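Local coordinates for protein fructokinase (Xylella fastidiosa, PDB 3LKI) that probably phosphorylates fructose at the expense of ATP, as a sugar kinase of the PfkB (ribokinase-like) family, at residues Q225-T230 with H237-T242; H134-S139 with S164-F169; D262-G267 with S294-A299. One frame throughout, in Å; residues are numbered along the deposited sequence.

Contact 1 (Q225-T230 with H237-T242); sequences QLLLVT and HWYTRT. With ATP (adenosine-5'-triphosphate), chain E.
The chi1 of Tyr-239, -52°, sets its CG opposite the carbonyl carbon and lays the ring alongside Leu-227, whose CG is instead anti to its own backbone N. The two side chains consequently run side by side in the same direction, with Leu-227 CD2 3.8 Å from Tyr-239 CD2. Val-229 CG2 reaches the ring near its plane, at the edge rather than over a face, 3.8 Å from Tyr-239 CE2. On the other surface of the hairpin, Leu-228 CD2 rests 3.7 Å from Trp-238 CB, while the indole leads away from the strand pair.

Four backbone bonds fix this register. Leu-227 with Tyr-239 and Val-229 with His-237 are antiparallel hydrogen-bonded pairs, Leu-228 with Trp-238 the non-hydrogen-bonded pair between them, and the strand segments run 163° apart. At the open end of the hairpin Gln-225 places NE2 over one face of the Arg-241 guanidinium, offset toward the rim and 3.4 Å from Arg-241 CZ. The planes are only 16° apart, but both groups are donors there, and the guanidinium finds its acceptors in the carbonyls of Ala-224 and Gly-222. A water donates to O and OE1 of Gln-225 and accepts from Arg-241 N, 2.9 Å away. At the other end Thr-230 carries OG1 to a weak 3.3 Å bond with ATP O2A, in keeping with its place in the nucleotide site.

Leu-227 and Tyr-239 both pack on helix 212-220, whereas Leu-228 and Trp-238 face Leu-296 of helix 289-307; strand 193-197 flanks 226-230 on the side away from 236-239, making this hairpin part of the large central sheet.

Contact 2 (H134-S139 with S164-F169); sequences HACSNS and SFDLNF. With PO4 (phosphate ion), chain D.
Leu-167 O is gripped twice by Ser-137, from opposite faces of the carbonyl plane: the backbone N donates at 3.0 Å and the hydroxyl OG at 2.6 Å. With chi1 at 72°, OG sits between its own N and carbonyl carbon, which lets one serine close both bonds on a single acceptor. Next along the chain, Asn-138 ND2 donates to Asn-168 OD1 at 3.0 Å. The amide planes stand 81° apart; the acceptor lies close to the plane of the Asn-138 amide, but the donor comes from above the Asn-168 carbonyl plane. Asn-168 ND2 in turn points almost straight, at 167°, to O2 of a phosphate ion, probably from the crystallisation liquor, 2.8 Å away. Asn-138 thus helps to position Asn-168 from the second shell.

These loops follow the carboxyl ends of neighbouring parallel strands in a beta-alpha-beta crossover, 130-136 to 162-166 through helix 143-158, where ribokinase-like sheets carry their active site. Within the strands Ala-135 N bonds to Ser-164 O at 3.0 Å, and Ala-135 O accepts from Asp-166 N at 3.1 Å. Side chains alternate about this pairing: Cys-136 SG lies 3.9 Å from Asp-166 CB on the surface facing helices 38-49 and 260-275, while the Phe-165 ring turns to the other surface and brings CE1 within 3.5 Å of Cys-136 C, against Leu-188 of helix 181-189. The Asp-166 carboxylate also forms a long, weak ion pair with Lys-195, a residue that binds ATP.

Contact 3 (D262-G267 with S294-A299); sequences DAFVGG and STLRFA. With ATP (adenosine-5'-triphosphate), chain E.
Helix 260-275 starts in the ATP site, where Gly-261 binds the nucleotide and Asp-262 follows it in the Gly-Asp sequence of the PfkB signature; here its first turns pack on helix 289-307. The short axes approach to 8.5 Å at 137°, and a small-residue pair makes this closeness possible: Gly-267 CA lies 4.3 Å from Ala-299 CA. Ala-299 CB then sits over one face of the Phe-264 ring, 3.9 Å from its centroid and 16° off the normal, a CH-pi contact offset toward the rim. A chi1 of 179° swings that ring back toward the partner helix, where its CZ also touches Leu-296 CD2 at 4.3 Å. At the far end Phe-298 presents its edge to a backbone carbonyl, with CE2 3.5 Å from Gly-267 O, and its side chain also touches helix 319-328. Phe-264 turns the packing toward the ligand, since CD1 comes within 3.8 Å of C4' of the ATP ribose. A helix running from the nucleotide phosphates and backed by a second helix is consistent with the ATP site of ribokinase-like sugar kinases.

In the fold
From the N terminus, contact 2 comes first: it joins strands 130-136 and 162-166 across the span holding helix 143-158. Contact 1 follows as a beta hairpin with six residues between its segments, and contact 3 closes last, bridging 26 mostly helical residues. The three are in series, none enclosing or crossing another. Contacts 1 and 2 belong to the same nine-strand sheet, their centres 16 Å apart and their nearest atoms about 7 Å apart without touching. Contact 3 bridges them: its Phe-264 packs on Leu-228 of contact 1, and its Val-265 on His-134 of contact 2. Contacts 1 and 3 both touch ATP.

Contact 1 (Q225-T230 with H237-T242)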
loop_
_atom_site.group_PDB
_atom_site.type_symbol
_atom_site.label_atom_id
_atom_site.label_comp_id
_atom_site.label_asym_id
_atom_site.label_seq_id
_atom_site.Cartn_x
_atom_site.Cartn_y
_atom_site.Cartn_z
ATOM N N GLN B 225 -7.665 -37.512 0.273
ATOM C CA GLN B 225 -7.085 -38.830 0.483
ATOM C C GLN B 225 -5.968 -38.708 1.528
ATOM O O GLN B 225 -5.548 -39.696 2.125
ATOM C CB GLN B 225 -6.497 -39.374 -0.823
ATOM C CG GLN B 225 -7.517 -39.744 -1.891
ATOM C CD GLN B 225 -8.456 -40.864 -1.461
ATOM O OE1 GLN B 225 -8.071 -41.765 -0.715
ATOM N NE2 GLN B 225 -9.686 -40.822 -1.951
ATOM N N LEU B 226 -5.483 -37.486 1.737
ATOM C CA LEU B 226 -4.413 -37.250 2.699
ATOM C C LEU B 226 -4.584 -35.918 3.418
ATOM O O LEU B 226 -4.814 -34.881 2.782
ATOM C CB LEU B 226 -3.053 -37.264 1.990
ATOM C CG LEU B 226 -1.824 -36.877 2.821
ATOM C CD1 LEU B 226 -1.540 -37.946 3.871
ATOM C CD2 LEU B 226 -0.618 -36.721 1.905
ATOM N N LEU B 227 -4.460 -35.956 4.742
ATOM C CA LEU B 227 -4.571 -34.768 5.584
ATOM C C LEU B 227 -3.345 -34.599 6.477
ATOM O O LEU B 227 -2.941 -35.520 7.195
ATOM C CB LEU B 227 -5.810 -34.837 6.489
ATOM C CG LEU B 227 -5.856 -33.761 7.591
ATOM C CD1 LEU B 227 -6.005 -32.380 6.956
ATOM C CD2 LEU B 227 -7.011 -34.035 8.567
ATOM N N LEU B 228 -2.763 -33.410 6.443
ATOM C CA LEU B 228 -1.615 -33.116 7.275
ATOM C C LEU B 228 -1.996 -31.993 8.226
ATOM O O LEU B 228 -2.484 -30.943 7.800
ATOM C CB LEU B 228 -0.443 -32.674 6.416
ATOM C CG LEU B 228 -0.147 -33.569 5.217
ATOM C CD1 LEU B 228 0.872 -32.872 4.402
ATOM C CD2 LEU B 228 0.342 -34.948 5.634
ATOM N N VAL B 229 -1.791 -32.220 9.517
ATOM C CA VAL B 229 -2.100 -31.207 10.515
ATOM C C VAL B 229 -0.788 -30.815 11.176
ATOM O O VAL B 229 -0.083 -31.664 11.722
ATOM C CB VAL B 229 -3.067 -31.745 11.577
ATOM C CG1 VAL B 229 -3.395 -30.655 12.573
ATOM C CG2 VAL B 229 -4.325 -32.264 10.913
ATOM N N THR B 230 -0.449 -29.532 11.123
ATOM C CA THR B 230 0.802 -29.074 11.711
ATOM C C THR B 230 0.656 -28.272 12.992
ATOM O O THR B 230 -0.442 -28.063 13.505
ATOM C CB THR B 230 1.608 -28.200 10.718
ATOM O OG1 THR B 230 0.870 -27.006 10.427
ATOM C CG2 THR B 230 1.875 -28.958 9.422
ATOM N N HIS B 237 0.958 -34.356 12.168
ATOM C CA HIS B 237 0.153 -35.560 12.115
ATOM C C HIS B 237 -0.386 -35.723 10.705
ATOM O O HIS B 237 -0.701 -34.740 10.027
ATOM C CB HIS B 237 -1.008 -35.489 13.112
ATOM C CG HIS B 237 -0.571 -35.412 14.543
ATOM N ND1 HIS B 237 0.051 -34.302 15.071
ATOM C CD2 HIS B 237 -0.659 -36.311 15.551
ATOM C CE1 HIS B 237 0.328 -34.520 16.345
ATOM N NE2 HIS B 237 -0.091 -35.732 16.660
ATOM N N TRP B 238 -0.471 -36.969 10.259
ATOM C CA TRP B 238 -0.994 -37.258 8.935
ATOM C C TRP B 238 -2.114 -38.276 9.072
ATOM O O TRP B 238 -2.096 -39.114 9.975
ATOM C CB TRP B 238 0.105 -37.800 8.002
ATOM C CG TRP B 238 0.748 -39.087 8.450
ATOM C CD1 TRP B 238 1.870 -39.219 9.213
ATOM C CD2 TRP B 238 0.291 -40.416 8.179
ATOM N NE1 TRP B 238 2.144 -40.546 9.437
ATOM C CE2 TRP B 238 1.188 -41.307 8.816
ATOM C CE3 TRP B 238 -0.791 -40.944 7.463
ATOM C CZ2 TRP B 238 1.035 -42.701 8.760
ATOM C CZ3 TRP B 238 -0.945 -42.332 7.406
ATOM C CH2 TRP B 238 -0.031 -43.192 8.055
ATOM N N TYR B 239 -3.095 -38.180 8.183
ATOM C CA TYR B 239 -4.230 -39.087 8.182
ATOM C C TYR B 239 -4.614 -39.424 6.747
ATOM O O TYR B 239 -4.561 -38.571 5.863
ATOM C CB TYR B 239 -5.441 -38.435 8.845
ATOM C CG TYR B 239 -5.192 -37.851 10.215
ATOM C CD1 TYR B 239 -5.442 -38.592 11.373
ATOM C CD2 TYR B 239 -4.729 -36.545 10.356
ATOM C CE1 TYR B 239 -5.234 -38.034 12.644
ATOM C CE2 TYR B 239 -4.517 -35.983 11.603
ATOM C CZ TYR B 239 -4.767 -36.726 12.746
ATOM O OH TYR B 239 -4.517 -36.154 13.973
ATOM N N THR B 240 -5.002 -40.674 6.529
ATOM C CA THR B 240 -5.466 -41.132 5.229
ATOM C C THR B 240 -6.783 -41.808 5.586
ATOM O O THR B 240 -7.158 -41.852 6.760
ATOM C CB THR B 240 -4.538 -42.189 4.616
ATOM O OG1 THR B 240 -4.510 -43.335 5.479
ATOM C CG2 THR B 240 -3.121 -41.631 4.429
ATOM N N ARG B 241 -7.483 -42.355 4.602
ATOM C CA ARG B 241 -8.742 -43.008 4.906
ATOM C C ARG B 241 -8.559 -44.348 5.607
ATOM O O ARG B 241 -9.506 -44.879 6.167
ATOM C CB ARG B 241 -9.565 -43.185 3.631
ATOM C CG ARG B 241 -9.930 -41.851 3.009
ATOM C CD ARG B 241 -10.838 -41.985 1.809
ATOM N NE ARG B 241 -11.002 -40.680 1.177
ATOM C CZ ARG B 241 -12.039 -40.333 0.424
ATOM N NH1 ARG B 241 -13.021 -41.195 0.202
ATOM N NH2 ARG B 241 -12.088 -39.119 -0.114
ATOM N N THR B 242 -7.331 -44.862 5.604
ATOM C CA THR B 242 -7.045 -46.154 6.216
ATOM C C THR B 242 -6.149 -46.148 7.451
ATOM O O THR B 242 -6.029 -47.164 8.132
ATOM C CB THR B 242 -6.418 -47.100 5.181
ATOM O OG1 THR B 242 -5.212 -46.516 4.672
ATOM C CG2 THR B 242 -7.388 -47.339 4.026
HETATM P PG ATP E . 2.796 -20.689 8.375
HETATM O O1G ATP E . 1.299 -20.577 8.464
HETATM O O2G ATP E . 3.313 -20.674 6.942
HETATM O O3G ATP E . 3.448 -19.565 9.197
HETATM P PB ATP E . 2.344 -23.080 10.040
HETATM O O1B ATP E . 2.088 -22.457 11.402
HETATM O O2B ATP E . 1.235 -23.604 9.197
HETATM O O3B ATP E . 3.162 -22.100 9.032
HETATM P PA ATP E . 4.219 -24.793 11.505
HETATM O O1A ATP E . 4.895 -23.668 12.246
HETATM O O2A ATP E . 3.274 -25.708 12.221
HETATM O O3A ATP E . 3.425 -24.243 10.193
HETATM O "O5'" ATP E . 5.160 -25.756 10.207
HETATM C "C5'" ATP E . 5.887 -26.016 9.041
HETATM C "C4'" ATP E . 6.724 -27.265 9.221
HETATM O "O4'" ATP E . 7.989 -26.604 9.388
HETATM C "C3'" ATP E . 6.628 -28.041 10.562
HETATM O "O3'" ATP E . 5.707 -29.112 10.533
HETATM C "C2'" ATP E . 8.027 -28.451 10.772
HETATM O "O2'" ATP E . 8.335 -29.645 10.014
HETATM C "C1'" ATP E . 8.823 -27.250 10.349
HETATM N N9 ATP E . 9.046 -26.352 11.578
HETATM C C8 ATP E . 8.386 -25.189 11.954
HETATM N N7 ATP E . 8.874 -24.673 13.117
HETATM C C5 ATP E . 9.854 -25.482 13.513
HETATM C C6 ATP E . 10.823 -25.554 14.653
HETATM N N6 ATP E . 10.795 -24.601 15.607
HETATM N N1 ATP E . 11.744 -26.622 14.707
HETATM C C2 ATP E . 11.808 -27.630 13.739
HETATM N N3 ATP E . 10.948 -27.621 12.664
HETATM C C4 ATP E . 9.981 -26.594 12.502
HETATM O O HOH W 1 -6.614 -42.168 1.842
HETATM O O HOH W 2 0.589 -31.646 14.476
#

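Contact 2 (H134-S139 with S164-F169)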
loop_
_atom_site.group_PDB
_atom_site.type_symbol
_atom_site.label_atom_id
_atom_site.label_comp_id
_atom_site.label_asym_id
_atom_site.label_seq_id
_atom_site.Cartn_x
_atom_site.Cartn_y
_atom_site.Cartn_z
ATOM N N HIS B 134 -1.729 -26.527 -6.811
ATOM C CA HIS B 134 -1.777 -26.134 -5.405
ATOM C C HIS B 134 -2.403 -24.776 -5.192
ATOM O O HIS B 134 -2.112 -23.830 -5.921
ATOM C CB HIS B 134 -0.375 -26.142 -4.796
ATOM C CG HIS B 134 -0.349 -25.743 -3.350
ATOM N ND1 HIS B 134 -0.013 -24.473 -2.930
ATOM C CD2 HIS B 134 -0.690 -26.429 -2.236
ATOM C CE1 HIS B 134 -0.154 -24.393 -1.620
ATOM N NE2 HIS B 134 -0.565 -25.567 -1.174
ATOM N N ALA B 135 -3.270 -24.691 -4.187
ATOM C CA ALA B 135 -3.956 -23.439 -3.877
ATOM C C ALA B 135 -4.170 -23.236 -2.379
ATOM O O ALA B 135 -3.956 -24.148 -1.571
ATOM C CB ALA B 135 -5.283 -23.376 -4.615
ATOM N N CYS B 136 -4.587 -22.026 -2.021
ATOM C CA CYS B 136 -4.815 -21.652 -0.627
ATOM C C CYS B 136 -6.121 -20.875 -0.507
ATOM O O CYS B 136 -6.702 -20.485 -1.515
ATOM C CB CYS B 136 -3.643 -20.800 -0.122
ATOM S SG CYS B 136 -2.082 -21.726 -0.042
ATOM N N SER B 137 -6.575 -20.638 0.723
ATOM C CA SER B 137 -7.832 -19.931 0.930
ATOM C C SER B 137 -7.779 -18.425 0.697
ATOM O O SER B 137 -8.830 -17.782 0.588
ATOM C CB SER B 137 -8.382 -20.207 2.334
ATOM O OG SER B 137 -7.626 -19.556 3.343
ATOM N N ASN B 138 -6.581 -17.851 0.617
ATOM C CA ASN B 138 -6.481 -16.414 0.398
ATOM C C ASN B 138 -7.034 -15.991 -0.957
ATOM O O ASN B 138 -7.427 -14.836 -1.138
ATOM C CB ASN B 138 -5.030 -15.946 0.576
ATOM C CG ASN B 138 -4.521 -16.192 1.989
ATOM O OD1 ASN B 138 -5.133 -15.753 2.967
ATOM N ND2 ASN B 138 -3.405 -16.904 2.103
ATOM N N SER B 139 -7.085 -16.919 -1.910
ATOM C CA SER B 139 -7.638 -16.595 -3.224
ATOM C C SER B 139 -9.147 -16.895 -3.223
ATOM O O SER B 139 -9.757 -17.085 -4.278
ATOM C CB SER B 139 -6.946 -17.395 -4.328
ATOM O OG SER B 139 -7.149 -18.787 -4.171
ATOM N N SER B 164 -3.810 -30.034 -4.452
ATOM C CA SER B 164 -3.297 -29.784 -3.115
ATOM C C SER B 164 -3.884 -28.485 -2.585
ATOM O O SER B 164 -3.898 -27.473 -3.281
ATOM C CB SER B 164 -1.772 -29.690 -3.160
ATOM O OG SER B 164 -1.253 -29.188 -1.942
ATOM N N PHE B 165 -4.361 -28.519 -1.346
ATOM C CA PHE B 165 -4.963 -27.352 -0.727
ATOM C C PHE B 165 -4.453 -27.121 0.694
ATOM O O PHE B 165 -4.652 -27.946 1.583
ATOM C CB PHE B 165 -6.492 -27.504 -0.721
ATOM C CG PHE B 165 -7.235 -26.300 -0.184
ATOM C CD1 PHE B 165 -7.015 -25.031 -0.710
ATOM C CD2 PHE B 165 -8.184 -26.448 0.823
ATOM C CE1 PHE B 165 -7.737 -23.917 -0.242
ATOM C CE2 PHE B 165 -8.909 -25.345 1.296
ATOM C CZ PHE B 165 -8.684 -24.078 0.762
ATOM N N ASP B 166 -3.768 -25.999 0.883
ATOM C CA ASP B 166 -3.262 -25.600 2.193
ATOM C C ASP B 166 -4.238 -24.502 2.626
ATOM O O ASP B 166 -4.252 -23.423 2.030
ATOM C CB ASP B 166 -1.854 -25.012 2.070
ATOM C CG ASP B 166 -1.371 -24.355 3.361
ATOM O OD1 ASP B 166 -0.329 -23.678 3.315
ATOM O OD2 ASP B 166 -2.024 -24.514 4.414
ATOM N N LEU B 167 -5.048 -24.769 3.650
ATOM C CA LEU B 167 -6.039 -23.789 4.098
ATOM C C LEU B 167 -5.425 -22.397 4.198
ATOM O O LEU B 167 -5.859 -21.467 3.509
ATOM C CB LEU B 167 -6.650 -24.197 5.442
ATOM C CG LEU B 167 -8.028 -23.575 5.712
ATOM C CD1 LEU B 167 -8.992 -24.000 4.605
ATOM C CD2 LEU B 167 -8.575 -24.013 7.062
ATOM N N ASN B 168 -4.406 -22.258 5.041
ATOM C CA ASN B 168 -3.722 -20.980 5.199
ATOM C C ASN B 168 -4.734 -19.859 5.469
ATOM O O ASN B 168 -4.691 -18.789 4.861
ATOM C CB ASN B 168 -2.933 -20.687 3.922
ATOM C CG ASN B 168 -1.770 -19.762 4.157
ATOM O OD1 ASN B 168 -1.916 -18.537 4.157
ATOM N ND2 ASN B 168 -0.599 -20.343 4.375
ATOM N N PHE B 169 -5.641 -20.124 6.397
ATOM C CA PHE B 169 -6.695 -19.187 6.754
ATOM C C PHE B 169 -6.183 -17.929 7.466
ATOM O O PHE B 169 -5.567 -18.011 8.525
ATOM C CB PHE B 169 -7.726 -19.920 7.621
ATOM C CG PHE B 169 -8.969 -19.132 7.900
ATOM C CD1 PHE B 169 -9.546 -18.345 6.913
ATOM C CD2 PHE B 169 -9.582 -19.204 9.145
ATOM C CE1 PHE B 169 -10.717 -17.639 7.161
ATOM C CE2 PHE B 169 -10.759 -18.501 9.408
ATOM C CZ PHE B 169 -11.325 -17.719 8.413
HETATM P P PO4 D . 1.877 -17.581 4.506
HETATM O O1 PO4 D . 2.540 -17.008 5.712
HETATM O O2 PO4 D . 1.835 -19.065 4.625
HETATM O O3 PO4 D . 0.481 -17.050 4.404
HETATM O O4 PO4 D . 2.645 -17.196 3.290
#

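Contact 3 (D262-G267 with S294-A299)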
loop_
_atom_site.group_PDB
_atom_site.type_symbol
_atom_site.label_atom_id
_atom_site.label_comp_id
_atom_site.label_asym_id
_atom_site.label_seq_id
_atom_site.Cartn_x
_atom_site.Cartn_y
_atom_site.Cartn_z
ATOM N N ASP B 262 4.742 -23.074 4.229
ATOM C CA ASP B 262 4.786 -23.113 2.772
ATOM C C ASP B 262 6.001 -23.902 2.302
ATOM O O ASP B 262 5.942 -24.592 1.290
ATOM C CB ASP B 262 4.832 -21.699 2.186
ATOM C CG ASP B 262 3.606 -20.870 2.554
ATOM O OD1 ASP B 262 2.473 -21.422 2.569
ATOM O OD2 ASP B 262 3.785 -19.661 2.806
ATOM N N ALA B 263 7.102 -23.789 3.037
ATOM C CA ALA B 263 8.322 -24.507 2.701
ATOM C C ALA B 263 8.041 -26.001 2.850
ATOM O O ALA B 263 8.460 -26.806 2.016
ATOM C CB ALA B 263 9.442 -24.096 3.633
ATOM N N PHE B 264 7.347 -26.352 3.931
ATOM C CA PHE B 264 6.974 -27.733 4.209
ATOM C C PHE B 264 6.172 -28.237 3.007
ATOM O O PHE B 264 6.473 -29.291 2.448
ATOM C CB PHE B 264 6.106 -27.811 5.470
ATOM C CG PHE B 264 5.656 -29.206 5.824
ATOM C CD1 PHE B 264 6.457 -30.033 6.605
ATOM C CD2 PHE B 264 4.432 -29.692 5.376
ATOM C CE1 PHE B 264 6.051 -31.317 6.940
ATOM C CE2 PHE B 264 4.013 -30.982 5.706
ATOM C CZ PHE B 264 4.823 -31.792 6.491
ATOM N N VAL B 265 5.153 -27.475 2.619
ATOM C CA VAL B 265 4.317 -27.859 1.484
ATOM C C VAL B 265 5.177 -27.999 0.240
ATOM O O VAL B 265 4.995 -28.926 -0.546
ATOM C CB VAL B 265 3.190 -26.830 1.222
ATOM C CG1 VAL B 265 2.455 -27.170 -0.080
ATOM C CG2 VAL B 265 2.204 -26.835 2.396
ATOM N N GLY B 266 6.120 -27.080 0.081
ATOM C CA GLY B 266 7.016 -27.110 -1.065
ATOM C C GLY B 266 7.788 -28.418 -1.153
ATOM O O GLY B 266 7.791 -29.078 -2.192
ATOM N N GLY B 267 8.437 -28.794 -0.058
ATOM C CA GLY B 267 9.191 -30.031 -0.036
ATOM C C GLY B 267 8.319 -31.245 -0.323
ATOM O O GLY B 267 8.731 -32.152 -1.044
ATOM N N SER B 294 8.531 -41.355 5.003
ATOM C CA SER B 294 9.761 -40.985 4.312
ATOM C C SER B 294 9.624 -39.634 3.615
ATOM O O SER B 294 10.519 -38.794 3.685
ATOM C CB SER B 294 10.132 -42.057 3.286
ATOM O OG SER B 294 11.162 -41.591 2.435
ATOM N N THR B 295 8.498 -39.435 2.942
ATOM C CA THR B 295 8.239 -38.190 2.231
ATOM C C THR B 295 8.001 -37.021 3.181
ATOM O O THR B 295 8.489 -35.913 2.948
ATOM C CB THR B 295 7.022 -38.345 1.300
ATOM O OG1 THR B 295 7.357 -39.243 0.239
ATOM C CG2 THR B 295 6.600 -36.991 0.718
ATOM N N LEU B 296 7.248 -37.254 4.249
ATOM C CA LEU B 296 6.995 -36.177 5.195
ATOM C C LEU B 296 8.282 -35.801 5.933
ATOM O O LEU B 296 8.434 -34.659 6.363
ATOM C CB LEU B 296 5.897 -36.572 6.182
ATOM C CG LEU B 296 4.531 -36.875 5.549
ATOM C CD1 LEU B 296 3.533 -37.253 6.632
ATOM C CD2 LEU B 296 4.040 -35.663 4.763
ATOM N N ARG B 297 9.207 -36.751 6.071
ATOM C CA ARG B 297 10.480 -36.448 6.733
ATOM C C ARG B 297 11.219 -35.399 5.901
ATOM O O ARG B 297 11.708 -34.406 6.433
ATOM C CB ARG B 297 11.368 -37.697 6.876
ATOM C CG ARG B 297 12.766 -37.351 7.441
ATOM C CD ARG B 297 13.685 -38.567 7.649
ATOM N NE ARG B 297 13.176 -39.467 8.679
ATOM C CZ ARG B 297 12.615 -40.643 8.421
ATOM N NH1 ARG B 297 12.498 -41.065 7.163
ATOM N NH2 ARG B 297 12.163 -41.396 9.417
ATOM N N PHE B 298 11.297 -35.637 4.595
ATOM C CA PHE B 298 11.935 -34.706 3.671
ATOM C C PHE B 298 11.240 -33.336 3.765
ATOM O O PHE B 298 11.898 -32.304 3.866
ATOM C CB PHE B 298 11.826 -35.240 2.232
ATOM C CG PHE B 298 12.416 -34.330 1.196
ATOM C CD1 PHE B 298 13.743 -34.464 0.807
ATOM C CD2 PHE B 298 11.642 -33.341 0.594
ATOM C CE1 PHE B 298 14.294 -33.622 -0.169
ATOM C CE2 PHE B 298 12.181 -32.498 -0.382
ATOM C CZ PHE B 298 13.506 -32.637 -0.765
ATOM N N ALA B 299 9.908 -33.329 3.726
ATOM C CA ALA B 299 9.169 -32.069 3.806
ATOM C C ALA B 299 9.487 -31.341 5.105
ATOM O O ALA B 299 9.679 -30.126 5.106
ATOM C CB ALA B 299 7.665 -32.305 3.684
HETATM P PG ATP E . 2.796 -20.689 8.375
HETATM O O1G ATP E . 1.299 -20.577 8.464
HETATM O O2G ATP E . 3.313 -20.674 6.942
HETATM O O3G ATP E . 3.448 -19.565 9.197
HETATM P PB ATP E . 2.344 -23.080 10.040
HETATM O O1B ATP E . 2.088 -22.457 11.402
HETATM O O2B ATP E . 1.235 -23.604 9.197
HETATM O O3B ATP E . 3.162 -22.100 9.032
HETATM P PA ATP E . 4.219 -24.793 11.505
HETATM O O1A ATP E . 4.895 -23.668 12.246
HETATM O O2A ATP E . 3.274 -25.708 12.221
HETATM O O3A ATP E . 3.425 -24.243 10.193
HETATM O "O5'" ATP E . 5.160 -25.756 10.207
HETATM C "C5'" ATP E . 5.887 -26.016 9.041
HETATM C "C4'" ATP E . 6.724 -27.265 9.221
HETATM O "O4'" ATP E . 7.989 -26.604 9.388
HETATM C "C3'" ATP E . 6.628 -28.041 10.562
HETATM O "O3'" ATP E . 5.707 -29.112 10.533
HETATM C "C2'" ATP E . 8.027 -28.451 10.772
HETATM O "O2'" ATP E . 8.335 -29.645 10.014
HETATM C "C1'" ATP E . 8.823 -27.250 10.349
HETATM N N9 ATP E . 9.046 -26.352 11.578
HETATM C C8 ATP E . 8.386 -25.189 11.954
HETATM N N7 ATP E . 8.874 -24.673 13.117
HETATM C C5 ATP E . 9.854 -25.482 13.513
HETATM C C6 ATP E . 10.823 -25.554 14.653
HETATM N N6 ATP E . 10.795 -24.601 15.607
HETATM N N1 ATP E . 11.744 -26.622 14.707
HETATM C C2 ATP E . 11.808 -27.630 13.739
HETATM N N3 ATP E . 10.948 -27.621 12.664
HETATM C C4 ATP E . 9.981 -26.594 12.502
#